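Side-chain contacts in uncharacterized lipoprotein GfcB (Escherichia coli K12, PDB 2IN5), which is of unknown function but, as a homologue of group 4 capsule protein B, is probably a membrane-attached lipoprotein connected with capsule polysaccharide: residues A14-N19 with L32-M37; N73-K78 with W150-T155; G93-R98 with S107-D112. All blocks are in the same frame, centred on the assembly; numbering follows the deposited sequence.

Interaction 1 of 3, residues A14-N19 with L32-M37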
loop_
_atom_site.group_PDB
_atom_site.type_symbol
_atom_site.label_atom_id
_atom_site.label_comp_id
_atom_site.label_asym_id
_atom_site.label_seq_id
_atom_site.Cartn_x
_atom_site.Cartn_y
_atom_site.Cartn_z
ATOM N N ALA A 14 10.480 10.124 7.229
ATOM C CA ALA A 14 11.202 11.395 7.206
ATOM C C ALA A 14 12.228 11.416 8.330
ATOM O O ALA A 14 13.394 11.763 8.122
ATOM C CB ALA A 14 10.237 12.558 7.362
ATOM N N SER A 15 11.788 11.032 9.519
ATOM C CA SER A 15 12.664 10.998 10.670
ATOM C C SER A 15 13.913 10.169 10.369
ATOM O O SER A 15 15.029 10.562 10.712
ATOM C CB SER A 15 11.916 10.416 11.866
ATOM O OG SER A 15 12.750 10.363 13.008
ATOM N N LEU A 16 13.725 9.022 9.722
ATOM C CA LEU A 16 14.846 8.155 9.387
ATOM C C LEU A 16 15.881 8.891 8.546
ATOM O O LEU A 16 17.083 8.813 8.805
ATOM C CB LEU A 16 14.356 6.925 8.628
ATOM C CG LEU A 16 15.455 6.075 7.983
ATOM C CD1 LEU A 16 16.421 5.581 9.046
ATOM C CD2 LEU A 16 14.823 4.909 7.247
ATOM N N PHE A 17 15.410 9.609 7.536
ATOM C CA PHE A 17 16.305 10.351 6.662
ATOM C C PHE A 17 16.765 11.668 7.267
ATOM O O PHE A 17 17.704 12.279 6.767
ATOM C CB PHE A 17 15.619 10.609 5.326
ATOM C CG PHE A 17 15.408 9.372 4.512
ATOM C CD1 PHE A 17 16.493 8.704 3.947
ATOM C CD2 PHE A 17 14.126 8.874 4.304
ATOM C CE1 PHE A 17 16.306 7.560 3.185
ATOM C CE2 PHE A 17 13.926 7.726 3.542
ATOM C CZ PHE A 17 15.018 7.068 2.980
ATOM N N ASP A 18 16.105 12.101 8.336
ATOM C CA ASP A 18 16.461 13.348 9.009
ATOM C C ASP A 18 17.454 13.103 10.146
ATOM O O ASP A 18 18.061 14.039 10.660
ATOM C CB ASP A 18 15.209 14.027 9.589
ATOM C CG ASP A 18 14.314 14.649 8.522
ATOM O OD1 ASP A 18 13.269 15.234 8.894
ATOM O OD2 ASP A 18 14.647 14.564 7.321
ATOM N N ASN A 19 17.608 11.842 10.537
ATOM C CA ASN A 19 18.506 11.472 11.628
ATOM C C ASN A 19 19.615 10.529 11.160
ATOM O O ASN A 19 20.185 9.778 11.956
ATOM C CB ASN A 19 17.700 10.806 12.755
ATOM C CG ASN A 19 16.617 11.722 13.328
ATOM O OD1 ASN A 19 15.771 11.288 14.116
ATOM N ND2 ASN A 19 16.645 12.997 12.939
ATOM N N LEU A 32 18.081 -1.394 12.413
ATOM C CA LEU A 32 16.764 -1.013 11.907
ATOM C C LEU A 32 15.849 -2.231 12.020
ATOM O O LEU A 32 16.179 -3.322 11.552
ATOM C CB LEU A 32 16.848 -0.520 10.465
ATOM C CG LEU A 32 17.512 0.858 10.326
ATOM C CD1 LEU A 32 17.525 1.264 8.872
ATOM C CD2 LEU A 32 16.770 1.901 11.148
ATOM N N PRO A 33 14.687 -2.053 12.666
ATOM C CA PRO A 33 13.703 -3.118 12.873
ATOM C C PRO A 33 13.028 -3.642 11.604
ATOM O O PRO A 33 12.572 -4.787 11.570
ATOM C CB PRO A 33 12.727 -2.486 13.860
ATOM C CG PRO A 33 12.737 -1.051 13.451
ATOM C CD PRO A 33 14.192 -0.759 13.170
ATOM N N TYR A 34 12.996 -2.818 10.561
ATOM C CA TYR A 34 12.375 -3.190 9.292
ATOM C C TYR A 34 13.357 -3.385 8.149
ATOM O O TYR A 34 14.505 -2.955 8.215
ATOM C CB TYR A 34 11.338 -2.135 8.898
ATOM C CG TYR A 34 11.787 -0.724 9.186
ATOM C CD1 TYR A 34 12.743 -0.093 8.390
ATOM C CD2 TYR A 34 11.289 -0.035 10.292
ATOM C CE1 TYR A 34 13.190 1.191 8.697
ATOM C CE2 TYR A 34 11.728 1.242 10.602
ATOM C CZ TYR A 34 12.676 1.848 9.806
ATOM O OH TYR A 34 13.109 3.114 10.127
ATOM N N SER A 35 12.875 -4.037 7.096
ATOM C CA SER A 35 13.658 -4.328 5.908
ATOM C C SER A 35 14.059 -3.078 5.135
ATOM O O SER A 35 13.310 -2.107 5.058
ATOM C CB SER A 35 12.874 -5.287 5.005
ATOM O OG SER A 35 12.608 -6.503 5.686
ATOM N N THR A 36 15.257 -3.107 4.571
ATOM C CA THR A 36 15.755 -1.973 3.816
ATOM C C THR A 36 16.507 -2.493 2.614
ATOM O O THR A 36 16.753 -3.688 2.508
ATOM C CB THR A 36 16.664 -1.071 4.688
ATOM O OG1 THR A 36 17.756 -1.838 5.212
ATOM C CG2 THR A 36 15.869 -0.491 5.853
HETATM N N MSE A 37 16.880 -1.596 1.716
HETATM C CA MSE A 37 17.552 -1.989 0.491
HETATM C C MSE A 37 18.439 -0.876 -0.116
HETATM O O MSE A 37 18.211 0.319 0.107
HETATM C CB MSE A 37 16.458 -2.389 -0.503
HETATM C CG MSE A 37 16.914 -2.648 -1.919
HETATM SE SE MSE A 37 15.703 -1.817 -3.196
HETATM C CE MSE A 37 14.116 -2.856 -2.819
#
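The Y34 ring meets L16 at its edge: CD2 of the leucine lies near the ring plane, 3.8 Å from Y34 OH and 4.3 Å from Y34 CE1. One face of the ring carries the preceding proline, with P33 CD 4.0 Å above the plane and offset toward the rim. L16 and Y34 approach from opposite directions, the leucine methyl reaching the phenol end of the tyrosine. The second L16 branch finds an aliphatic neighbour, L16 CD1 standing 4.3 Å from L32 CD2. L16 thus straddles two partners, one methyl for each. Its CG lies anti to the backbone N (chi1 169°), which sends the fork off the helix toward 32-37. With CG between its backbone N and carbonyl carbon (chi1 40°), Y34 points its ring at the helix, hydroxyl foremost.

In the fold, this joins the last turns of the N-terminal helix 8-18 to the loop running into 36-41, the first strand of this mostly beta protein, whose neighbouring strands pair antiparallel. No hydrogen bond crosses between the segments, so the contact is van der Waals packing of the leucine methyls, one of them against the phenol end, and the buried area is small. The helix closes with its own bonds: N19, the first residue to leave helical geometry, gives a weak backbone bond to S15 O, and S15 OG gives another weak one to N19 OD1 at 3.3 Å. Behind the loop, L32 packs on F48 and Y34 on V50 of strand 47-55. The second subunit also touches here, its T11 packing on P33, its S7 on Y34, and its Q6 backbone N hydrogen-bonding S35 OG.

Interaction 2 of 3, residues N73-K78 with W150-T155; sequences NGRLLK and WQEEVT
R75 and E152 form a two-pronged, end-on salt bridge between buried side chains. R75 NH1 reaches E152 OE1 at 2.7 Å and 164°, in the guanidinium plane and on the syn lone pair of the oxygen. R75 NH2 reaches E152 OE2, also at 2.7 Å, but less straight (149°), meeting that oxygen from above the carboxylate plane. The flat groups are turned 38° apart, in keeping with these different approaches. R75 bends at chi2 and chi3, which turns its guanidinium end-on to E152, whose chain reaches in extended beyond CG.

Further hydrogen bonds hold the acid: N165 ND2 serves E152 OE1 and S128 OG serves OE2. R75 NH2 has a second acidic partner in D95, so the arginine lies between two carboxylates. Cut back to an alanine, R75 would probably leave the buried carboxylates of E152 and D95 without the positive charge they share.

Apolar packing surrounds the pair, with F167 and F130 touching both side chains and W109 likewise. R75 rises from strand 75-80 and E152 from strand 143-156, which is flanked by strands 161-170 and 120-140; the bridge thus spans the interior between strands that are not neighbours.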
loop_
_atom_site.group_PDB
_atom_site.type_symbol
_atom_site.label_atom_id
_atom_site.label_comp_id
_atom_site.label_asym_id
_atom_site.label_seq_id
_atom_site.Cartn_x
_atom_site.Cartn_y
_atom_site.Cartn_z
ATOM N N ASN A 73 10.240 -10.864 -4.065
ATOM C CA ASN A 73 11.466 -11.639 -3.955
ATOM C C ASN A 73 12.536 -11.242 -4.966
ATOM O O ASN A 73 12.998 -12.065 -5.773
ATOM C CB ASN A 73 11.187 -13.140 -4.061
ATOM C CG ASN A 73 12.194 -13.954 -3.271
ATOM O OD1 ASN A 73 12.657 -13.508 -2.224
ATOM N ND2 ASN A 73 12.528 -15.148 -3.755
ATOM N N GLY A 74 12.916 -9.964 -4.910
ATOM C CA GLY A 74 13.956 -9.437 -5.779
ATOM C C GLY A 74 13.551 -9.071 -7.191
ATOM O O GLY A 74 14.301 -8.378 -7.887
ATOM N N ARG A 75 12.380 -9.541 -7.620
ATOM C CA ARG A 75 11.887 -9.257 -8.963
ATOM C C ARG A 75 11.191 -7.909 -8.999
ATOM O O ARG A 75 10.318 -7.628 -8.175
ATOM C CB ARG A 75 10.886 -10.328 -9.419
ATOM C CG ARG A 75 10.355 -10.102 -10.834
ATOM C CD ARG A 75 11.435 -10.348 -11.877
ATOM N NE ARG A 75 11.672 -11.770 -12.068
ATOM C CZ ARG A 75 12.524 -12.289 -12.948
ATOM N NH1 ARG A 75 13.248 -11.504 -13.737
ATOM N NH2 ARG A 75 12.637 -13.610 -13.051
ATOM N N LEU A 76 11.572 -7.079 -9.960
ATOM C CA LEU A 76 10.961 -5.766 -10.102
ATOM C C LEU A 76 9.659 -5.920 -10.885
ATOM O O LEU A 76 9.655 -6.421 -12.018
ATOM C CB LEU A 76 11.903 -4.819 -10.836
ATOM C CG LEU A 76 11.389 -3.383 -10.865
ATOM C CD1 LEU A 76 11.256 -2.850 -9.436
ATOM C CD2 LEU A 76 12.340 -2.528 -11.673
ATOM N N LEU A 77 8.565 -5.495 -10.260
ATOM C CA LEU A 77 7.243 -5.579 -10.861
ATOM C C LEU A 77 6.628 -4.234 -11.235
ATOM O O LEU A 77 5.785 -4.163 -12.133
ATOM C CB LEU A 77 6.293 -6.298 -9.914
ATOM C CG LEU A 77 6.688 -7.733 -9.565
ATOM C CD1 LEU A 77 5.814 -8.202 -8.434
ATOM C CD2 LEU A 77 6.564 -8.650 -10.790
ATOM N N LYS A 78 7.032 -3.168 -10.554
ATOM C CA LYS A 78 6.475 -1.856 -10.851
ATOM C C LYS A 78 7.220 -0.749 -10.116
ATOM O O LYS A 78 7.717 -0.962 -9.016
ATOM C CB LYS A 78 4.993 -1.841 -10.457
ATOM C CG LYS A 78 4.227 -0.578 -10.819
ATOM C CD LYS A 78 2.859 -0.573 -10.158
ATOM C CE LYS A 78 2.167 0.774 -10.310
ATOM N NZ LYS A 78 1.167 0.999 -9.212
ATOM N N TRP A 150 21.736 -17.590 -9.399
ATOM C CA TRP A 150 20.924 -17.942 -10.554
ATOM C C TRP A 150 21.064 -16.899 -11.654
ATOM O O TRP A 150 20.883 -15.711 -11.416
ATOM C CB TRP A 150 19.465 -18.051 -10.145
ATOM C CG TRP A 150 19.134 -19.302 -9.413
ATOM C CD1 TRP A 150 18.885 -19.439 -8.076
ATOM C CD2 TRP A 150 18.957 -20.593 -9.989
ATOM N NE1 TRP A 150 18.554 -20.741 -7.785
ATOM C CE2 TRP A 150 18.589 -21.471 -8.944
ATOM C CE3 TRP A 150 19.071 -21.096 -11.292
ATOM C CZ2 TRP A 150 18.331 -22.824 -9.163
ATOM C CZ3 TRP A 150 18.817 -22.438 -11.509
ATOM C CH2 TRP A 150 18.448 -23.290 -10.445
ATOM N N GLN A 151 21.394 -17.361 -12.855
ATOM C CA GLN A 151 21.547 -16.496 -14.017
ATOM C C GLN A 151 20.351 -16.669 -14.946
ATOM O O GLN A 151 20.178 -17.735 -15.536
ATOM C CB GLN A 151 22.808 -16.867 -14.781
ATOM C CG GLN A 151 24.067 -16.666 -13.983
ATOM C CD GLN A 151 24.639 -15.288 -14.164
ATOM O OE1 GLN A 151 23.901 -14.312 -14.309
ATOM N NE2 GLN A 151 25.967 -15.191 -14.141
ATOM N N GLU A 152 19.541 -15.622 -15.083
ATOM C CA GLU A 152 18.368 -15.653 -15.945
ATOM C C GLU A 152 18.677 -15.090 -17.328
ATOM O O GLU A 152 18.928 -13.887 -17.486
ATOM C CB GLU A 152 17.227 -14.852 -15.308
ATOM C CG GLU A 152 15.998 -14.669 -16.194
ATOM C CD GLU A 152 14.913 -13.819 -15.536
ATOM O OE1 GLU A 152 15.214 -12.673 -15.129
ATOM O OE2 GLU A 152 13.752 -14.286 -15.426
ATOM N N GLU A 153 18.674 -15.966 -18.327
ATOM C CA GLU A 153 18.925 -15.553 -19.707
ATOM C C GLU A 153 17.591 -15.105 -20.302
ATOM O O GLU A 153 16.686 -15.914 -20.511
ATOM C CB GLU A 153 19.509 -16.721 -20.519
ATOM C CG GLU A 153 20.865 -17.223 -20.005
ATOM C CD GLU A 153 21.905 -16.103 -19.883
ATOM O OE1 GLU A 153 22.126 -15.375 -20.884
ATOM O OE2 GLU A 153 22.506 -15.957 -18.789
ATOM N N VAL A 154 17.463 -13.811 -20.565
ATOM C CA VAL A 154 16.215 -13.295 -21.108
ATOM C C VAL A 154 16.343 -12.872 -22.565
ATOM O O VAL A 154 17.383 -12.370 -22.997
ATOM C CB VAL A 154 15.693 -12.073 -20.290
ATOM C CG1 VAL A 154 14.268 -11.755 -20.690
ATOM C CG2 VAL A 154 15.776 -12.354 -18.799
ATOM N N THR A 155 15.287 -13.114 -23.327
ATOM C CA THR A 155 15.250 -12.711 -24.725
ATOM C C THR A 155 13.881 -12.082 -24.969
ATOM O O THR A 155 12.856 -12.606 -24.519
ATOM C CB THR A 155 15.465 -13.909 -25.720
ATOM O OG1 THR A 155 14.431 -14.883 -25.545
ATOM C CG2 THR A 155 16.827 -14.565 -25.500
#

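Interaction 3 of 3, residues G93-R98 with S107-D112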
loop_
_atom_site.group_PDB
_atom_site.type_symbol
_atom_site.label_atom_id
_atom_site.label_comp_id
_atom_site.label_asym_id
_atom_site.label_seq_id
_atom_site.Cartn_x
_atom_site.Cartn_y
_atom_site.Cartn_z
ATOM N N GLY A 93 2.754 -14.462 -11.540
ATOM C CA GLY A 93 2.510 -15.546 -10.613
ATOM C C GLY A 93 3.275 -16.791 -11.021
ATOM O O GLY A 93 3.369 -17.745 -10.249
ATOM N N GLN A 94 3.826 -16.783 -12.231
ATOM C CA GLN A 94 4.576 -17.922 -12.757
ATOM C C GLN A 94 6.084 -17.672 -12.708
ATOM O O GLN A 94 6.870 -18.408 -13.305
ATOM C CB GLN A 94 4.156 -18.191 -14.206
ATOM C CG GLN A 94 3.810 -19.646 -14.517
ATOM C CD GLN A 94 2.871 -20.254 -13.485
ATOM O OE1 GLN A 94 1.892 -19.624 -13.065
ATOM N NE2 GLN A 94 3.161 -21.488 -13.073
ATOM N N ASP A 95 6.496 -16.619 -12.014
ATOM C CA ASP A 95 7.915 -16.322 -11.914
ATOM C C ASP A 95 8.564 -17.311 -10.951
ATOM O O ASP A 95 8.115 -17.477 -9.822
ATOM C CB ASP A 95 8.116 -14.881 -11.446
ATOM C CG ASP A 95 9.570 -14.552 -11.152
ATOM O OD1 ASP A 95 10.478 -15.140 -11.787
ATOM O OD2 ASP A 95 9.795 -13.680 -10.288
ATOM N N PRO A 96 9.627 -17.994 -11.400
ATOM C CA PRO A 96 10.334 -18.976 -10.563
ATOM C C PRO A 96 10.822 -18.445 -9.216
ATOM O O PRO A 96 10.947 -19.201 -8.257
ATOM C CB PRO A 96 11.469 -19.463 -11.469
ATOM C CG PRO A 96 11.624 -18.386 -12.485
ATOM C CD PRO A 96 10.233 -17.896 -12.737
ATOM N N LEU A 97 11.085 -17.142 -9.149
ATOM C CA LEU A 97 11.521 -16.524 -7.915
ATOM C C LEU A 97 10.436 -16.588 -6.856
ATOM O O LEU A 97 10.680 -16.260 -5.695
ATOM C CB LEU A 97 11.913 -15.073 -8.159
ATOM C CG LEU A 97 13.168 -14.906 -9.013
ATOM C CD1 LEU A 97 13.365 -13.438 -9.360
ATOM C CD2 LEU A 97 14.365 -15.447 -8.247
ATOM N N ARG A 98 9.230 -16.996 -7.237
ATOM C CA ARG A 98 8.164 -17.092 -6.239
ATOM C C ARG A 98 8.469 -18.244 -5.296
ATOM O O ARG A 98 7.948 -18.301 -4.190
ATOM C CB ARG A 98 6.793 -17.291 -6.895
ATOM C CG ARG A 98 6.250 -16.044 -7.571
ATOM C CD ARG A 98 4.828 -16.235 -8.055
ATOM N NE ARG A 98 3.899 -15.399 -7.301
ATOM C CZ ARG A 98 3.433 -15.699 -6.096
ATOM N NH1 ARG A 98 3.799 -16.830 -5.505
ATOM N NH2 ARG A 98 2.622 -14.856 -5.469
ATOM N N SER A 107 14.652 -23.642 -15.579
ATOM C CA SER A 107 13.330 -23.048 -15.375
ATOM C C SER A 107 13.070 -21.961 -16.413
ATOM O O SER A 107 13.969 -21.199 -16.766
ATOM C CB SER A 107 13.213 -22.443 -13.971
ATOM O OG SER A 107 13.138 -23.440 -12.973
ATOM N N ARG A 108 11.838 -21.890 -16.896
ATOM C CA ARG A 108 11.506 -20.901 -17.902
ATOM C C ARG A 108 10.334 -20.051 -17.439
ATOM O O ARG A 108 9.630 -20.409 -16.495
ATOM C CB ARG A 108 11.200 -21.596 -19.240
ATOM C CG ARG A 108 12.306 -22.575 -19.681
ATOM C CD ARG A 108 12.454 -22.708 -21.207
ATOM N NE ARG A 108 11.212 -23.081 -21.884
ATOM C CZ ARG A 108 11.103 -23.295 -23.197
ATOM N NH1 ARG A 108 12.164 -23.179 -23.990
ATOM N NH2 ARG A 108 9.923 -23.612 -23.725
ATOM N N TRP A 109 10.153 -18.906 -18.080
ATOM C CA TRP A 109 9.058 -18.009 -17.736
ATOM C C TRP A 109 8.803 -17.059 -18.882
ATOM O O TRP A 109 9.730 -16.524 -19.484
ATOM C CB TRP A 109 9.384 -17.219 -16.468
ATOM C CG TRP A 109 8.329 -16.220 -16.078
ATOM C CD1 TRP A 109 6.981 -16.373 -16.177
ATOM C CD2 TRP A 109 8.544 -14.946 -15.465
ATOM N NE1 TRP A 109 6.338 -15.275 -15.658
ATOM C CE2 TRP A 109 7.276 -14.384 -15.210
ATOM C CE3 TRP A 109 9.686 -14.227 -15.098
ATOM C CZ2 TRP A 109 7.116 -13.133 -14.603
ATOM C CZ3 TRP A 109 9.528 -12.982 -14.495
ATOM C CH2 TRP A 109 8.249 -12.449 -14.253
ATOM N N THR A 110 7.530 -16.865 -19.188
ATOM C CA THR A 110 7.139 -15.987 -20.272
ATOM C C THR A 110 6.156 -14.952 -19.753
ATOM O O THR A 110 5.205 -15.276 -19.042
ATOM C CB THR A 110 6.516 -16.799 -21.440
ATOM O OG1 THR A 110 7.558 -17.481 -22.150
ATOM C CG2 THR A 110 5.771 -15.886 -22.408
ATOM N N ARG A 111 6.406 -13.694 -20.089
ATOM C CA ARG A 111 5.532 -12.619 -19.650
ATOM C C ARG A 111 5.741 -11.395 -20.520
ATOM O O ARG A 111 6.667 -11.344 -21.336
ATOM C CB ARG A 111 5.817 -12.267 -18.183
ATOM C CG ARG A 111 7.150 -11.570 -17.922
ATOM C CD ARG A 111 8.324 -12.448 -18.296
ATOM N NE ARG A 111 9.562 -11.954 -17.710
ATOM C CZ ARG A 111 10.725 -12.595 -17.765
ATOM N NH1 ARG A 111 10.821 -13.766 -18.381
ATOM N NH2 ARG A 111 11.796 -12.064 -17.197
ATOM N N ASP A 112 4.863 -10.415 -20.368
ATOM C CA ASP A 112 4.999 -9.185 -21.128
ATOM C C ASP A 112 5.239 -8.069 -20.109
ATOM O O ASP A 112 4.821 -8.177 -18.959
ATOM C CB ASP A 112 3.722 -8.894 -21.940
ATOM C CG ASP A 112 3.414 -9.968 -22.981
ATOM O OD1 ASP A 112 4.277 -10.260 -23.842
ATOM O OD2 ASP A 112 2.290 -10.515 -22.942
#
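D95 lies over one face of the W109 indole. D95 CB sits 3.6 Å from the centroid of the six-membered ring, only 8° off its normal, a CH-pi contact. The carboxylate follows over the same face, inclined 20° to the ring plane, with D95 OD1 3.5 Å from W109 CE3. The five-membered ring is met by Q94, through its carbonyl O, 3.5 Å from W109 CD1, and its CB, 3.9 Å from the same carbon. P96 packs at the base of the tryptophan side chain, its CD 3.9 Å from W109 CB, and farther along P96 CB faces S107 CB. No hydrogen bond links the segments.

On the other face of the indole lies R111, its CD over the centre of the ring. W109 CE3 in turn stands over the centre of the guanidinium, so the indole is sandwiched between D95 and the arginine two residues on. This follows from strand alternation in 108-117, where W109 and R111 point to the same side while R108 and T110 point away. The opposing segment belongs to the long loop that joins strand 86-89 to 108-117, two antiparallel neighbours, and bends there into a 3-10 turn.

That turn is held by R98 N to D95 O at 2.9 Å. D95 CG, anti to the backbone N (chi1 173°), brings OD1 to where it also takes a weak bond from L97 N. The stronger partner of OD1 is R75 NH2, in a salt bridge. W109 NE1 is tied to N91 O at the start of the same loop. R111 NH1 gives a weak bond to W109 O and also hydrogen-bonds S128 OG on strand 120-140. S107 OG bonds K104 O, while backbone bonds join S107, W109 and R111 to strand 120-140.

From the N terminus, interaction 1 comes first, closing the connection that includes helix 26-31, part of which is not modelled, and bringing helix 8-18 beside the entry to strand 36-41. It is complete before interaction 2 opens. Interaction 2 joins 73-78 to 150-155 across 71 intervening residues, and interaction 3 is nested inside that span, closing the later part of the loop that leads from strand 86-89 into strand 108-117. Interactions 2 and 3 touch, their centres about 9 Å apart: R75 CZ packs 3.4 Å from W109 CZ3, and N73 ND2 probably hydrogen-bonds L97 O. Together they tie strands 75-80, 108-117 and 143-156 to the loop that carries D95. Interaction 1 stands apart, its centre about 26 Å and 32 Å from theirs.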